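Local coordinates for metallo-beta-lactamase family protein (Staphylococcus aureus, PDB 3R2U) that binds an iron(III) ion and is probably a hydrolase or persulfide dioxygenase of the metallo-beta-lactamase superfamily, with a rhodanese-like domain, at residues Y212-P217 and I232-L237. Numbering follows the deposited sequence.
Sequences YIQIWP and IPTSTL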
loop_
_atom_site.group_PDB
_atom_site.type_symbol
_atom_site.label_atom_id
_atom_site.label_comp_id
_atom_site.label_asym_id
_atom_site.label_seq_id
_atom_site.Cartn_x
_atom_site.Cartn_y
_atom_site.Cartn_z
ATOM N N TYR A 212 19.384 32.253 18.683
ATOM C CA TYR A 212 18.409 31.204 18.989
ATOM C C TYR A 212 17.447 30.877 17.816
ATOM O O TYR A 212 16.525 30.024 17.955
ATOM C CB TYR A 212 17.612 31.592 20.233
ATOM C CG TYR A 212 16.893 32.929 20.116
ATOM C CD1 TYR A 212 15.797 33.079 19.276
ATOM C CD2 TYR A 212 17.289 34.028 20.875
ATOM C CE1 TYR A 212 15.137 34.281 19.170
ATOM C CE2 TYR A 212 16.626 35.250 20.777
ATOM C CZ TYR A 212 15.553 35.366 19.926
ATOM O OH TYR A 212 14.884 36.553 19.806
ATOM N N ILE A 213 17.615 31.548 16.678
ATOM C CA ILE A 213 16.757 31.228 15.540
ATOM C C ILE A 213 17.152 29.856 14.986
ATOM O O ILE A 213 18.323 29.457 15.044
ATOM C CB ILE A 213 16.788 32.257 14.397
ATOM C CG1 ILE A 213 18.137 32.268 13.678
ATOM C CG2 ILE A 213 16.375 33.653 14.901
ATOM C CD1 ILE A 213 18.103 33.075 12.361
ATOM N N GLN A 214 16.171 29.121 14.487
ATOM C CA GLN A 214 16.463 27.855 13.821
ATOM C C GLN A 214 16.929 28.121 12.386
ATOM O O GLN A 214 16.652 29.179 11.829
ATOM C CB GLN A 214 15.233 26.975 13.780
ATOM C CG GLN A 214 14.699 26.584 15.141
ATOM C CD GLN A 214 13.474 25.710 15.030
ATOM O OE1 GLN A 214 13.442 24.789 14.228
ATOM N NE2 GLN A 214 12.466 25.982 15.846
ATOM N N ILE A 215 17.656 27.158 11.815
ATOM C CA ILE A 215 18.110 27.209 10.435
ATOM C C ILE A 215 17.416 26.040 9.739
ATOM O O ILE A 215 17.583 24.887 10.125
ATOM C CB ILE A 215 19.660 27.047 10.290
ATOM C CG1 ILE A 215 20.429 28.160 11.007
ATOM C CG2 ILE A 215 20.063 27.004 8.836
ATOM C CD1 ILE A 215 20.065 29.545 10.600
ATOM N N TRP A 216 16.616 26.348 8.733
ATOM C CA TRP A 216 15.879 25.353 7.992
ATOM C C TRP A 216 16.418 25.291 6.563
ATOM O O TRP A 216 15.960 26.013 5.701
ATOM C CB TRP A 216 14.403 25.720 7.989
ATOM C CG TRP A 216 13.804 25.825 9.364
ATOM C CD1 TRP A 216 13.938 24.935 10.388
ATOM C CD2 TRP A 216 12.917 26.845 9.832
ATOM N NE1 TRP A 216 13.217 25.353 11.481
ATOM C CE2 TRP A 216 12.576 26.522 11.165
ATOM C CE3 TRP A 216 12.397 28.014 9.264
ATOM C CZ2 TRP A 216 11.731 27.325 11.940
ATOM C CZ3 TRP A 216 11.549 28.809 10.032
ATOM C CH2 TRP A 216 11.227 28.456 11.359
ATOM N N PRO A 217 17.394 24.406 6.317
ATOM C CA PRO A 217 18.071 24.347 5.030
ATOM C C PRO A 217 17.283 23.623 3.934
ATOM O O PRO A 217 16.323 22.902 4.214
ATOM C CB PRO A 217 19.361 23.601 5.373
ATOM C CG PRO A 217 18.923 22.637 6.437
ATOM C CD PRO A 217 17.843 23.330 7.219
ATOM N N ILE A 232 20.488 15.724 10.634
ATOM C CA ILE A 232 19.506 16.413 11.464
ATOM C C ILE A 232 18.876 17.425 10.545
ATOM O O ILE A 232 19.585 18.138 9.843
ATOM C CB ILE A 232 20.127 17.086 12.714
ATOM C CG1 ILE A 232 19.016 17.585 13.656
ATOM C CG2 ILE A 232 21.083 18.226 12.318
ATOM C CD1 ILE A 232 19.505 17.895 15.088
ATOM N N PRO A 233 17.548 17.492 10.535
ATOM C CA PRO A 233 16.913 18.360 9.545
ATOM C C PRO A 233 17.042 19.853 9.821
ATOM O O PRO A 233 16.738 20.655 8.925
ATOM C CB PRO A 233 15.439 17.937 9.603
ATOM C CG PRO A 233 15.235 17.408 10.973
ATOM C CD PRO A 233 16.566 16.863 11.442
ATOM N N THR A 234 17.484 20.234 11.025
ATOM C CA THR A 234 17.567 21.640 11.349
ATOM C C THR A 234 18.671 21.962 12.344
ATOM O O THR A 234 19.099 21.123 13.126
ATOM C CB THR A 234 16.241 22.125 11.982
ATOM O OG1 THR A 234 16.132 21.618 13.308
ATOM C CG2 THR A 234 15.038 21.661 11.186
ATOM N N SER A 235 19.118 23.198 12.328
ATOM C CA SER A 235 20.098 23.622 13.301
ATOM C C SER A 235 19.676 24.961 13.851
ATOM O O SER A 235 18.505 25.319 13.757
ATOM C CB SER A 235 21.475 23.684 12.670
ATOM O OG SER A 235 22.445 23.873 13.664
ATOM N N THR A 236 20.609 25.674 14.481
ATOM C CA THR A 236 20.356 27.007 15.003
ATOM C C THR A 236 21.546 27.847 14.631
ATOM O O THR A 236 22.641 27.332 14.445
ATOM C CB THR A 236 20.236 27.024 16.545
ATOM O OG1 THR A 236 21.529 26.794 17.123
ATOM C CG2 THR A 236 19.265 25.976 17.006
ATOM N N LEU A 237 21.347 29.152 14.573
ATOM C CA LEU A 237 22.415 30.058 14.200
ATOM C C LEU A 237 23.577 30.004 15.179
ATOM O O LEU A 237 24.739 29.949 14.773
ATOM C CB LEU A 237 21.874 31.492 14.058
ATOM C CG LEU A 237 22.887 32.589 13.671
ATOM C CD1 LEU A 237 23.679 32.229 12.407
ATOM C CD2 LEU A 237 22.189 33.951 13.504
#
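I215 and S235 form the hydrogen-bonded pair of a short antiparallel ladder that adds 235-236 as one edge strand of its sheet within the chain, antiparallel to 214-217, in the metallo-beta-lactamase fold. Three backbone bonds define it. I215 N gives to S235 O at 2.8 Å, with the donor 56° out of the carbonyl plane; S235 N returns to I215 O at 3.2 Å, in plane and on a lone pair. L237 N reaches I213 O at 3.1 Å, nearly along the C=O axis. Q214 and T236 make the non-hydrogen-bonded pair, their CA atoms 4.2 Å apart and their side chains diverging.

T236 is also the N-cap of helix 237-243: its OG1 accepts from Y239 N and bonds to Y212 O of the second subunit, so the ladder joins the subunit interface.

I215 CG1 lies over the T236-L237 peptide, 3.8 Å from L237 N. I213 CG1, turned between its backbone N and carbonyl carbon (chi1 68°), lies 3.8 Å from L237 CB, the two side chains running alongside.

On the Q214 side, W216 NE1 donates to Q214 OE1 at 2.8 Å from above the amide plane, and Q214 NE2 bonds to T234 O of the second subunit, while T234 CG2 meets the indole edge in plane, 3.5 Å from W216 CD1.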